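Local coordinates for protein Baccell_00875 (Bacteroides cellulosilyticus DSM 14838, PDB 5NO8) that probably cleaves the L-rhamnose caps from the glucuronic acid of complex arabinogalactan proteins, as a polysaccharide lyase of an evolutionarily distinct family, at residues R317-Y322 against Q327-C332; D360-A365 against I376-T381; I544-I549 against S615-A620. All blocks are in the same frame, centred on the assembly; numbering follows the deposited sequence.

How the contacts relate
The three contacts illustrate how a lyase built of sheet-rich and helical parts uses a different kind of joint in each region of its fold. Contact 1 is a beta hairpin inside an eight-stranded mixed sheet, contact 2 ties the loop that precedes strand 369-370 to the one that follows strand 375-376, and contact 3 packs two helices in the helical region. They follow one another along the chain and none touches another. Contacts 1 and 3 come nearest, about 14 Å between closest atoms, although their centres lie 31 Å apart; contacts 2 and 3 are about 21 Å apart at their nearest atoms, and contacts 1 and 2 about 29 Å.

Contact 1. Residues R317-Y322 against Q327-C332; sequences RFDFYY and QTHADC
R317 lays its guanidinium flat on the imidazole of H329, a parallel stack that joins the two arms of an antiparallel beta hairpin. With CG anti to the backbone N (chi1 -175°) and the chain extended as far as NE, the arginine runs over the face that also bears D319, H329 and D331. Beyond CB, R317 CG passes D331 OD1 at 4.1 Å. R317 NE then faces both oxygens of the D319 carboxylate, 2.9 Å from D319 OD1 in a salt bridge and with OD2 in the guanidinium plane. OD1 also accepts from NH2, on its syn lone pair. R317 CZ sits 3.6 Å from H329 CG, the two planes only 4° apart, and R317 NH1 extends over the ring, 3.7 Å from H329 CD2. The imidazole is in turn held by H329 NE2, which donates to D331 OD2 at 3.0 Å from above the carboxylate plane. With R317 replaced by an alanine, D319 would probably lose its charged mate and the H329 ring the group stacked on it. Within the sheet, paired backbone bonds join F318 with A330 and F320 with T328. On the face of F318 and F320, C332 SG meets the edge of the F318 ring, and strand 272-278 packs against both phenylalanines. The hairpin thus has a largely apolar face and a polar one, where two carboxylates probably help to offset the positive charge near the stacked histidine.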
ATOM      1  N   ARG A 317     -17.154   9.266   6.547  1.00 14.31           N
ATOM      2  CA  ARG A 317     -17.298   9.285   5.109  1.00 15.42           C
ATOM      3  C   ARG A 317     -17.939  10.600   4.701  1.00 14.25           C
ATOM      4  O   ARG A 317     -19.008  10.963   5.194  1.00 13.76           O
ATOM      5  CB  ARG A 317     -18.183   8.127   4.653  1.00 17.22           C
ATOM      6  CG  ARG A 317     -18.282   8.002   3.151  1.00 19.43           C
ATOM      7  CD  ARG A 317     -19.270   6.922   2.801  1.00 21.86           C
ATOM      8  NE  ARG A 317     -19.690   6.992   1.413  1.00 25.74           N
ATOM      9  CZ  ARG A 317     -19.333   6.158   0.438  1.00 27.21           C
ATOM     10  NH1 ARG A 317     -18.548   5.100   0.652  1.00 29.93           N
ATOM     11  NH2 ARG A 317     -19.829   6.356  -0.771  1.00 26.54           N
ATOM     12  N   PHE A 318     -17.275  11.338   3.830  1.00 13.41           N
ATOM     13  CA  PHE A 318     -17.884  12.519   3.243  1.00 13.93           C
ATOM     14  C   PHE A 318     -18.383  12.151   1.854  1.00 14.41           C
ATOM     15  O   PHE A 318     -17.596  11.656   1.039  1.00 13.73           O
ATOM     16  CB  PHE A 318     -16.857  13.636   3.137  1.00 14.81           C
ATOM     17  CG  PHE A 318     -16.445  14.210   4.469  1.00 15.33           C
ATOM     18  CD1 PHE A 318     -17.275  15.080   5.128  1.00 16.09           C
ATOM     19  CD2 PHE A 318     -15.226  13.884   5.053  1.00 16.36           C
ATOM     20  CE1 PHE A 318     -16.896  15.639   6.328  1.00 16.66           C
ATOM     21  CE2 PHE A 318     -14.853  14.419   6.272  1.00 16.17           C
ATOM     22  CZ  PHE A 318     -15.693  15.314   6.898  1.00 16.51           C
ATOM     23  N   ASP A 319     -19.666  12.400   1.572  1.00 13.40           N
ATOM     24  CA  ASP A 319     -20.256  12.188   0.245  1.00 14.17           C
ATOM     25  C   ASP A 319     -20.601  13.529  -0.405  1.00 14.44           C
ATOM     26  O   ASP A 319     -21.110  14.409   0.288  1.00 14.29           O
ATOM     27  CB  ASP A 319     -21.521  11.340   0.326  1.00 14.33           C
ATOM     28  CG  ASP A 319     -21.242   9.893   0.638  1.00 15.82           C
ATOM     29  OD1 ASP A 319     -20.689   9.161  -0.221  1.00 17.01           O
ATOM     30  OD2 ASP A 319     -21.586   9.454   1.741  1.00 17.96           O
ATOM     31  N   PHE A 320     -20.230  13.707  -1.677  1.00 13.82           N
ATOM     32  CA  PHE A 320     -20.743  14.808  -2.500  1.00 13.85           C
ATOM     33  C   PHE A 320     -21.758  14.283  -3.518  1.00 14.06           C
ATOM     34  O   PHE A 320     -21.571  13.228  -4.113  1.00 12.83           O
ATOM     35  CB  PHE A 320     -19.632  15.517  -3.255  1.00 14.76           C
ATOM     36  CG  PHE A 320     -18.744  16.331  -2.384  1.00 15.79           C
ATOM     37  CD1 PHE A 320     -19.052  17.646  -2.082  1.00 15.54           C
ATOM     38  CD2 PHE A 320     -17.598  15.772  -1.843  1.00 16.65           C
ATOM     39  CE1 PHE A 320     -18.237  18.395  -1.255  1.00 17.01           C
ATOM     40  CE2 PHE A 320     -16.773  16.515  -1.026  1.00 17.53           C
ATOM     41  CZ  PHE A 320     -17.084  17.827  -0.726  1.00 17.13           C
ATOM     42  N   TYR A 321     -22.826  15.051  -3.714  1.00 13.14           N
ATOM     43  CA  TYR A 321     -23.896  14.708  -4.641  1.00 14.10           C
ATOM     44  C   TYR A 321     -24.017  15.899  -5.554  1.00 14.80           C
ATOM     45  O   TYR A 321     -24.069  17.042  -5.071  1.00 15.65           O
ATOM     46  CB  TYR A 321     -25.216  14.476  -3.914  1.00 14.85           C
ATOM     47  CG  TYR A 321     -25.142  13.343  -2.936  1.00 16.19           C
ATOM     48  CD1 TYR A 321     -25.374  12.023  -3.334  1.00 17.64           C
ATOM     49  CD2 TYR A 321     -24.763  13.580  -1.622  1.00 16.90           C
ATOM     50  CE1 TYR A 321     -25.269  10.981  -2.427  1.00 19.02           C
ATOM     51  CE2 TYR A 321     -24.649  12.543  -0.726  1.00 17.22           C
ATOM     52  CZ  TYR A 321     -24.900  11.265  -1.131  1.00 18.84           C
ATOM     53  OH  TYR A 321     -24.754  10.267  -0.218  1.00 21.99           O
ATOM     54  N   TYR A 322     -24.021  15.669  -6.865  1.00 15.66           N
ATOM     55  CA  TYR A 322     -23.882  16.766  -7.837  1.00 16.30           C
ATOM     56  C   TYR A 322     -24.459  16.366  -9.194  1.00 18.29           C
ATOM     57  O   TYR A 322     -24.601  15.188  -9.505  1.00 16.33           O
ATOM     58  CB  TYR A 322     -22.415  17.254  -7.982  1.00 16.78           C
ATOM     59  CG  TYR A 322     -21.453  16.167  -8.347  1.00 16.23           C
ATOM     60  CD1 TYR A 322     -21.033  15.239  -7.390  1.00 17.36           C
ATOM     61  CD2 TYR A 322     -20.981  16.027  -9.641  1.00 17.72           C
ATOM     62  CE1 TYR A 322     -20.195  14.187  -7.732  1.00 17.18           C
ATOM     63  CE2 TYR A 322     -20.117  15.010  -9.979  1.00 17.38           C
ATOM     64  CZ  TYR A 322     -19.729  14.083  -9.016  1.00 17.58           C
ATOM     65  OH  TYR A 322     -18.907  13.008  -9.382  1.00 18.78           O
ATOM     66  N   GLN A 327     -22.419  11.009  -7.649  1.00 16.47           N
ATOM     67  CA  GLN A 327     -21.935  10.997  -6.278  1.00 17.15           C
ATOM     68  C   GLN A 327     -20.529  10.509  -6.213  1.00 15.44           C
ATOM     69  O   GLN A 327     -20.105   9.656  -6.988  1.00 13.86           O
ATOM     70  CB  GLN A 327     -22.801  10.168  -5.336  1.00 20.08           C
ATOM     71  CG  GLN A 327     -22.833   8.685  -5.595  1.00 26.23           C
ATOM     72  CD  GLN A 327     -23.723   7.963  -4.600  1.00 31.74           C
ATOM     73  OE1 GLN A 327     -24.804   7.486  -4.956  1.00 39.86           O
ATOM     74  NE2 GLN A 327     -23.272   7.875  -3.345  1.00 31.50           N
ATOM     75  N   THR A 328     -19.815  11.047  -5.252  1.00 13.44           N
ATOM     76  CA  THR A 328     -18.468  10.551  -4.943  1.00 12.97           C
ATOM     77  C   THR A 328     -18.201  10.802  -3.480  1.00 12.91           C
ATOM     78  O   THR A 328     -19.037  11.399  -2.799  1.00 13.37           O
ATOM     79  CB  THR A 328     -17.401  11.167  -5.897  1.00 13.06           C
ATOM     80  OG1 THR A 328     -16.140  10.491  -5.756  1.00 13.37           O
ATOM     81  CG2 THR A 328     -17.178  12.649  -5.690  1.00 13.19           C
ATOM     82  N   HIS A 329     -17.058  10.338  -2.985  1.00 12.74           N
ATOM     83  CA  HIS A 329     -16.768  10.406  -1.567  1.00 12.70           C
ATOM     84  C   HIS A 329     -15.284  10.544  -1.226  1.00 12.99           C
ATOM     85  O   HIS A 329     -14.409  10.460  -2.099  1.00 12.65           O
ATOM     86  CB  HIS A 329     -17.356   9.171  -0.871  1.00 13.04           C
ATOM     87  CG  HIS A 329     -16.496   7.944  -0.960  1.00 13.56           C
ATOM     88  ND1 HIS A 329     -16.356   7.213  -2.114  1.00 15.08           N
ATOM     89  CD2 HIS A 329     -15.701   7.352  -0.039  1.00 14.18           C
ATOM     90  CE1 HIS A 329     -15.547   6.188  -1.882  1.00 15.36           C
ATOM     91  NE2 HIS A 329     -15.132   6.250  -0.633  1.00 14.81           N
ATOM     92  N   ALA A 330     -15.062  10.806   0.057  1.00 12.77           N
ATOM     93  CA  ALA A 330     -13.764  10.712   0.713  1.00 12.95           C
ATOM     94  C   ALA A 330     -13.890   9.912   1.999  1.00 13.04           C
ATOM     95  O   ALA A 330     -14.926   9.963   2.660  1.00 13.17           O
ATOM     96  CB  ALA A 330     -13.221  12.082   1.019  1.00 13.12           C
ATOM     97  N   ASP A 331     -12.836   9.157   2.338  1.00 13.52           N
ATOM     98  CA  ASP A 331     -12.804   8.326   3.557  1.00 13.87           C
ATOM     99  C   ASP A 331     -11.779   8.907   4.546  1.00 13.50           C
ATOM    100  O   ASP A 331     -10.586   8.966   4.231  1.00 13.39           O
ATOM    101  CB  ASP A 331     -12.407   6.895   3.239  1.00 15.26           C
ATOM    102  CG  ASP A 331     -13.412   6.182   2.353  1.00 18.35           C
ATOM    103  OD1 ASP A 331     -14.625   6.213   2.685  1.00 17.49           O
ATOM    104  OD2 ASP A 331     -12.977   5.573   1.333  1.00 18.65           O
ATOM    105  N   CYS A 332     -12.256   9.339   5.713  1.00 13.72           N
ATOM    106  CA  CYS A 332     -11.436   9.899   6.774  1.00 13.49           C
ATOM    107  C   CYS A 332     -11.623   9.100   8.057  1.00 13.19           C
ATOM    108  O   CYS A 332     -12.609   8.368   8.219  1.00 13.98           O
ATOM    109  CB  CYS A 332     -11.806  11.351   7.049  1.00 14.74           C
ATOM    110  SG  CYS A 332     -11.546  12.389   5.609  1.00 18.89           S
TER

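Contact 2. Residues D360-A365 against I376-T381; sequences DLRDGA and IYLNDT
R362, whose backbone N closes an Asx turn onto D360 OD1, reaches across to the backbone carbonyl of L378. The same aspartate opens a type I beta turn ending at D363, and it directs the arginine. NE and NH1 grip the carboxylate side-on, each oxygen using its syn lone pair. The bond from R362 NE to D360 OD1 is almost straight (177°), and R362 NH1 lies 3.0 Å from D360 OD2. D360 OD1 receives the backbone N of R362 on its anti lone pair, 2.8 Å away, and so serves two donors. Carboxylate and guanidinium therefore meet edge to edge, and with the chain bent at chi3 (-71°) the remaining nitrogen faces the other loop. The side chains of R362 and L378 cross at about a right angle, L378 CD2 lying 3.9 Å from R362 NH1. The contact joins the loop before strand 369-370 to the loop after strand 375-376 at the protein surface. M355 touches both D360 and L378, while E391 touches R362. The one hydrogen bond between 360-365 and 376-381 runs 2.8 Å from R362 NH2 to L378 O; that oxygen lies in the guanidinium plane, while the NH2 donor stands 27° out of the carbonyl plane of L378.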
ATOM      1  N   ASP A 360      10.058 -20.157  30.180  1.00 40.29           N
ATOM      2  CA  ASP A 360       9.897 -20.163  28.722  1.00 37.92           C
ATOM      3  C   ASP A 360      11.197 -19.539  28.261  1.00 33.27           C
ATOM      4  O   ASP A 360      11.619 -18.526  28.812  1.00 32.60           O
ATOM      5  CB  ASP A 360       8.685 -19.316  28.288  1.00 38.29           C
ATOM      6  CG  ASP A 360       8.309 -19.523  26.829  1.00 37.97           C
ATOM      7  OD1 ASP A 360       9.130 -19.207  25.945  1.00 39.30           O
ATOM      8  OD2 ASP A 360       7.185 -19.976  26.557  1.00 37.20           O
ATOM      9  N   LEU A 361      11.857 -20.137  27.275  1.00 32.80           N
ATOM     10  CA  LEU A 361      13.085 -19.548  26.716  1.00 31.47           C
ATOM     11  C   LEU A 361      12.867 -18.191  26.021  1.00 29.28           C
ATOM     12  O   LEU A 361      13.815 -17.457  25.797  1.00 28.87           O
ATOM     13  CB  LEU A 361      13.717 -20.494  25.697  1.00 36.45           C
ATOM     14  CG  LEU A 361      14.303 -21.820  26.199  1.00 38.31           C
ATOM     15  CD1 LEU A 361      14.584 -22.706  24.992  1.00 40.20           C
ATOM     16  CD2 LEU A 361      15.574 -21.561  27.000  1.00 39.53           C
ATOM     17  N   ARG A 362      11.631 -17.879  25.647  1.00 28.70           N
ATOM     18  CA  ARG A 362      11.325 -16.576  25.039  1.00 27.19           C
ATOM     19  C   ARG A 362      11.014 -15.499  26.086  1.00 28.21           C
ATOM     20  O   ARG A 362      10.564 -14.414  25.729  1.00 25.52           O
ATOM     21  CB  ARG A 362      10.138 -16.711  24.076  1.00 28.38           C
ATOM     22  CG  ARG A 362      10.362 -17.675  22.924  1.00 27.81           C
ATOM     23  CD  ARG A 362       9.060 -18.082  22.282  1.00 28.55           C
ATOM     24  NE  ARG A 362       8.263 -18.957  23.140  1.00 29.33           N
ATOM     25  CZ  ARG A 362       7.210 -19.670  22.742  1.00 31.93           C
ATOM     26  NH1 ARG A 362       6.570 -20.434  23.615  1.00 33.07           N
ATOM     27  NH2 ARG A 362       6.776 -19.628  21.487  1.00 31.02           N
ATOM     28  N   ASP A 363      11.234 -15.783  27.376  1.00 29.58           N
ATOM     29  CA  ASP A 363      11.071 -14.775  28.441  1.00 29.60           C
ATOM     30  C   ASP A 363      11.709 -13.440  28.057  1.00 27.75           C
ATOM     31  O   ASP A 363      12.891 -13.385  27.704  1.00 27.02           O
ATOM     32  CB  ASP A 363      11.678 -15.277  29.756  1.00 31.86           C
ATOM     33  CG  ASP A 363      11.299 -14.404  30.957  1.00 35.55           C
ATOM     34  OD1 ASP A 363      10.134 -13.951  31.029  1.00 33.79           O
ATOM     35  OD2 ASP A 363      12.174 -14.192  31.832  1.00 37.50           O
ATOM     36  N   GLY A 364      10.906 -12.369  28.091  1.00 24.53           N
ATOM     37  CA  GLY A 364      11.356 -11.051  27.688  1.00 23.62           C
ATOM     38  C   GLY A 364      11.001 -10.638  26.267  1.00 22.73           C
ATOM     39  O   GLY A 364      11.106  -9.449  25.953  1.00 20.50           O
ATOM     40  N   ALA A 365      10.618 -11.602  25.410  1.00 21.85           N
ATOM     41  CA  ALA A 365      10.373 -11.325  23.996  1.00 21.85           C
ATOM     42  C   ALA A 365       9.062 -10.567  23.830  1.00 19.30           C
ATOM     43  O   ALA A 365       8.092 -10.882  24.488  1.00 20.04           O
ATOM     44  CB  ALA A 365      10.296 -12.626  23.196  1.00 21.66           C
ATOM     45  N   ILE A 376      -1.092 -14.065  23.564  1.00 23.41           N
ATOM     46  CA  ILE A 376       0.127 -14.182  22.773  1.00 23.87           C
ATOM     47  C   ILE A 376       0.027 -15.433  21.884  1.00 26.04           C
ATOM     48  O   ILE A 376      -0.467 -16.481  22.327  1.00 26.88           O
ATOM     49  CB  ILE A 376       1.387 -14.238  23.665  1.00 24.28           C
ATOM     50  CG1 ILE A 376       1.704 -12.843  24.211  1.00 24.39           C
ATOM     51  CG2 ILE A 376       2.620 -14.677  22.876  1.00 25.72           C
ATOM     52  CD1 ILE A 376       2.697 -12.816  25.344  1.00 24.77           C
ATOM     53  N   TYR A 377       0.435 -15.289  20.616  1.00 25.99           N
ATOM     54  CA  TYR A 377       0.515 -16.414  19.689  1.00 26.59           C
ATOM     55  C   TYR A 377       1.867 -17.102  19.832  1.00 25.62           C
ATOM     56  O   TYR A 377       2.919 -16.515  19.557  1.00 24.60           O
ATOM     57  CB  TYR A 377       0.306 -15.974  18.240  1.00 27.76           C
ATOM     58  CG  TYR A 377       0.327 -17.153  17.280  1.00 27.92           C
ATOM     59  CD1 TYR A 377      -0.659 -18.136  17.333  1.00 29.66           C
ATOM     60  CD2 TYR A 377       1.347 -17.289  16.334  1.00 29.38           C
ATOM     61  CE1 TYR A 377      -0.626 -19.237  16.468  1.00 31.26           C
ATOM     62  CE2 TYR A 377       1.385 -18.377  15.459  1.00 30.74           C
ATOM     63  CZ  TYR A 377       0.389 -19.342  15.522  1.00 32.28           C
ATOM     64  OH  TYR A 377       0.434 -20.426  14.658  1.00 34.12           O
ATOM     65  N   LEU A 378       1.824 -18.369  20.243  1.00 26.70           N
ATOM     66  CA  LEU A 378       3.027 -19.114  20.613  1.00 27.91           C
ATOM     67  C   LEU A 378       3.707 -19.860  19.456  1.00 31.91           C
ATOM     68  O   LEU A 378       4.777 -20.462  19.651  1.00 29.25           O
ATOM     69  CB  LEU A 378       2.681 -20.104  21.730  1.00 29.20           C
ATOM     70  CG  LEU A 378       2.124 -19.498  23.018  1.00 29.36           C
ATOM     71  CD1 LEU A 378       1.726 -20.615  23.989  1.00 31.26           C
ATOM     72  CD2 LEU A 378       3.145 -18.559  23.631  1.00 29.21           C
ATOM     73  N   ASN A 379       3.111 -19.812  18.260  1.00 33.92           N
ATOM     74  CA  ASN A 379       3.708 -20.405  17.055  1.00 34.58           C
ATOM     75  C   ASN A 379       3.890 -21.910  17.225  1.00 38.18           C
ATOM     76  O   ASN A 379       4.930 -22.483  16.886  1.00 36.74           O
ATOM     77  CB  ASN A 379       5.030 -19.724  16.717  1.00 34.69           C
ATOM     78  CG  ASN A 379       5.357 -19.789  15.245  1.00 32.87           C
ATOM     79  OD1 ASN A 379       4.485 -20.025  14.404  1.00 34.06           O
ATOM     80  ND2 ASN A 379       6.604 -19.558  14.928  1.00 32.12           N
ATOM     81  N   ASP A 380       2.832 -22.508  17.757  1.00 42.29           N
ATOM     82  CA  ASP A 380       2.779 -23.897  18.186  1.00 47.99           C
ATOM     83  C   ASP A 380       1.624 -24.624  17.479  1.00 50.30           C
ATOM     84  O   ASP A 380       1.241 -25.716  17.893  1.00 53.29           O
ATOM     85  CB  ASP A 380       2.592 -23.942  19.722  1.00 48.97           C
ATOM     86  CG  ASP A 380       1.306 -23.220  20.200  1.00 52.36           C
ATOM     87  OD1 ASP A 380       0.778 -22.324  19.480  1.00 55.73           O
ATOM     88  OD2 ASP A 380       0.827 -23.537  21.309  1.00 54.34           O
ATOM     89  N   THR A 381       1.093 -24.009  16.414  1.00 54.44           N
ATOM     90  CA  THR A 381      -0.083 -24.484  15.665  1.00 56.86           C
ATOM     91  C   THR A 381       0.234 -24.350  14.165  1.00 58.05           C
ATOM     92  O   THR A 381       1.051 -23.496  13.785  1.00 52.44           O
ATOM     93  CB  THR A 381      -1.342 -23.642  15.990  1.00 56.15           C
TER

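Contact 3. Residues I544-I549 against S615-A620; sequences IVAPAI and STITGA
I617 presses its CG2 methyl against the CB of A546, 3.5 Å away, and this pair carries most of the contact between 544-549 and 615-620. The branch arrives there because CG2 stands anti to the backbone N of I617, while CG1 lies anti to the carbonyl carbon, beside the backbone N (chi1 -56°). The I617 CG2 methyl also spans the step from A546 to P547, 4.1 Å from P547 N and 4.3 Å from P547 CD. That proline has no amide hydrogen to give to the turn before, and helix 542-559 is kinked at this point, so the methyl rests against the very step where the helical bonding is broken. On the next residue T618 brings its OG1 to 4.1 Å from A546 CB, plain van der Waals contact; the hydroxyl is hydrogen-bonded to Q542 NE2, back along the facing helix. This is near-parallel helix-helix packing in the predominantly helical part of the chain, with a small alanine allowing close approach beside a proline kink. The segments run at 24°, and their axes approach to 9.0 Å. The surrounding fold completes this modest, buried contact: I617 also touches Q542, S543 and Q550 of helix 542-559 and the loop residue I492, helix 562-576 brings L575 against both A546 and T618, and helix 682-692 packs against helix 615-629 through T616 and A620.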
ATOM      1  N   ILE A 544      12.118  -2.650  -1.369  1.00 23.15           N
ATOM      2  CA  ILE A 544      13.497  -2.624  -1.924  1.00 23.57           C
ATOM      3  C   ILE A 544      13.894  -1.204  -2.312  1.00 22.09           C
ATOM      4  O   ILE A 544      14.953  -0.716  -1.925  1.00 21.02           O
ATOM      5  CB  ILE A 544      13.607  -3.554  -3.159  1.00 24.54           C
ATOM      6  CG1 ILE A 544      13.342  -4.994  -2.727  1.00 25.57           C
ATOM      7  CG2 ILE A 544      14.966  -3.384  -3.855  1.00 25.73           C
ATOM      8  CD1 ILE A 544      13.072  -5.930  -3.892  1.00 27.28           C
ATOM      9  N   VAL A 545      13.025  -0.512  -3.045  1.00 21.65           N
ATOM     10  CA  VAL A 545      13.318   0.828  -3.540  1.00 20.27           C
ATOM     11  C   VAL A 545      13.424   1.833  -2.380  1.00 21.19           C
ATOM     12  O   VAL A 545      14.376   2.617  -2.310  1.00 20.16           O
ATOM     13  CB  VAL A 545      12.251   1.308  -4.554  1.00 20.99           C
ATOM     14  CG1 VAL A 545      12.500   2.752  -4.994  1.00 20.34           C
ATOM     15  CG2 VAL A 545      12.226   0.384  -5.773  1.00 21.88           C
ATOM     16  N   ALA A 546      12.452   1.806  -1.471  1.00 20.12           N
ATOM     17  CA  ALA A 546      12.443   2.823  -0.406  1.00 20.40           C
ATOM     18  C   ALA A 546      13.687   2.721   0.483  1.00 19.72           C
ATOM     19  O   ALA A 546      14.307   3.736   0.756  1.00 19.16           O
ATOM     20  CB  ALA A 546      11.169   2.777   0.426  1.00 20.39           C
ATOM     21  N   PRO A 547      14.049   1.503   0.922  1.00 21.65           N
ATOM     22  CA  PRO A 547      15.284   1.390   1.728  1.00 22.75           C
ATOM     23  C   PRO A 547      16.574   1.852   1.037  1.00 23.13           C
ATOM     24  O   PRO A 547      17.458   2.380   1.721  1.00 21.39           O
ATOM     25  CB  PRO A 547      15.372  -0.097   1.995  1.00 24.34           C
ATOM     26  CG  PRO A 547      13.957  -0.530   2.049  1.00 24.17           C
ATOM     27  CD  PRO A 547      13.299   0.240   0.941  1.00 21.72           C
ATOM     28  N   ALA A 548      16.677   1.652  -0.281  1.00 23.25           N
ATOM     29  CA  ALA A 548      17.827   2.167  -1.044  1.00 23.46           C
ATOM     30  C   ALA A 548      17.965   3.652  -0.821  1.00 22.31           C
ATOM     31  O   ALA A 548      19.043   4.153  -0.502  1.00 22.66           O
ATOM     32  CB  ALA A 548      17.671   1.891  -2.546  1.00 25.78           C
ATOM     33  N   ILE A 549      16.855   4.362  -0.950  1.00 20.55           N
ATOM     34  CA  ILE A 549      16.868   5.811  -0.894  1.00 19.79           C
ATOM     35  C   ILE A 549      17.013   6.292   0.557  1.00 19.39           C
ATOM     36  O   ILE A 549      17.679   7.320   0.810  1.00 20.50           O
ATOM     37  CB  ILE A 549      15.594   6.400  -1.528  1.00 19.65           C
ATOM     38  CG1 ILE A 549      15.444   5.918  -2.976  1.00 20.41           C
ATOM     39  CG2 ILE A 549      15.582   7.909  -1.473  1.00 20.05           C
ATOM     40  CD1 ILE A 549      14.159   6.363  -3.628  1.00 20.42           C
ATOM     41  N   SER A 615       4.783   0.889   4.161  1.00 13.59           N
ATOM     42  CA  SER A 615       4.522   2.149   3.477  1.00 13.49           C
ATOM     43  C   SER A 615       5.171   3.340   4.198  1.00 14.21           C
ATOM     44  O   SER A 615       5.449   4.346   3.577  1.00 13.87           O
ATOM     45  CB  SER A 615       3.020   2.444   3.325  1.00 14.25           C
ATOM     46  OG  SER A 615       2.357   2.630   4.594  1.00 13.75           O
ATOM     47  N   THR A 616       5.386   3.223   5.505  1.00 13.75           N
ATOM     48  CA  THR A 616       6.011   4.323   6.258  1.00 14.64           C
ATOM     49  C   THR A 616       7.479   4.514   5.938  1.00 15.33           C
ATOM     50  O   THR A 616       8.009   5.564   6.217  1.00 15.34           O
ATOM     51  CB  THR A 616       5.825   4.187   7.784  1.00 14.24           C
ATOM     52  OG1 THR A 616       6.464   3.022   8.288  1.00 13.66           O
ATOM     53  CG2 THR A 616       4.325   4.130   8.142  1.00 14.26           C
ATOM     54  N   ILE A 617       8.130   3.539   5.296  1.00 14.31           N
ATOM     55  CA  ILE A 617       9.518   3.762   4.891  1.00 15.70           C
ATOM     56  C   ILE A 617       9.568   4.919   3.902  1.00 15.56           C
ATOM     57  O   ILE A 617      10.490   5.724   3.925  1.00 15.74           O
ATOM     58  CB  ILE A 617      10.160   2.521   4.220  1.00 16.10           C
ATOM     59  CG1 ILE A 617      10.092   1.285   5.100  1.00 17.62           C
ATOM     60  CG2 ILE A 617      11.635   2.817   3.925  1.00 16.65           C
ATOM     61  CD1 ILE A 617      10.341   0.017   4.319  1.00 19.92           C
ATOM     62  N   THR A 618       8.559   5.023   3.019  1.00 15.50           N
ATOM     63  CA  THR A 618       8.473   6.148   2.114  1.00 15.27           C
ATOM     64  C   THR A 618       8.350   7.479   2.877  1.00 14.96           C
ATOM     65  O   THR A 618       8.957   8.458   2.495  1.00 15.77           O
ATOM     66  CB  THR A 618       7.323   5.958   1.117  1.00 16.09           C
ATOM     67  OG1 THR A 618       7.610   4.789   0.342  1.00 16.48           O
ATOM     68  CG2 THR A 618       7.161   7.140   0.185  1.00 15.99           C
ATOM     69  N   GLY A 619       7.584   7.481   3.966  1.00 15.36           N
ATOM     70  CA  GLY A 619       7.549   8.619   4.875  1.00 15.40           C
ATOM     71  C   GLY A 619       8.942   8.958   5.395  1.00 15.28           C
ATOM     72  O   GLY A 619       9.307  10.109   5.401  1.00 16.17           O
ATOM     73  N   ALA A 620       9.683   7.951   5.848  1.00 15.73           N
ATOM     74  CA  ALA A 620      11.059   8.172   6.299  1.00 16.27           C
ATOM     75  C   ALA A 620      11.911   8.804   5.206  1.00 18.02           C
ATOM     76  O   ALA A 620      12.629   9.779   5.450  1.00 18.39           O
ATOM     77  CB  ALA A 620      11.681   6.896   6.782  1.00 17.04           C
TER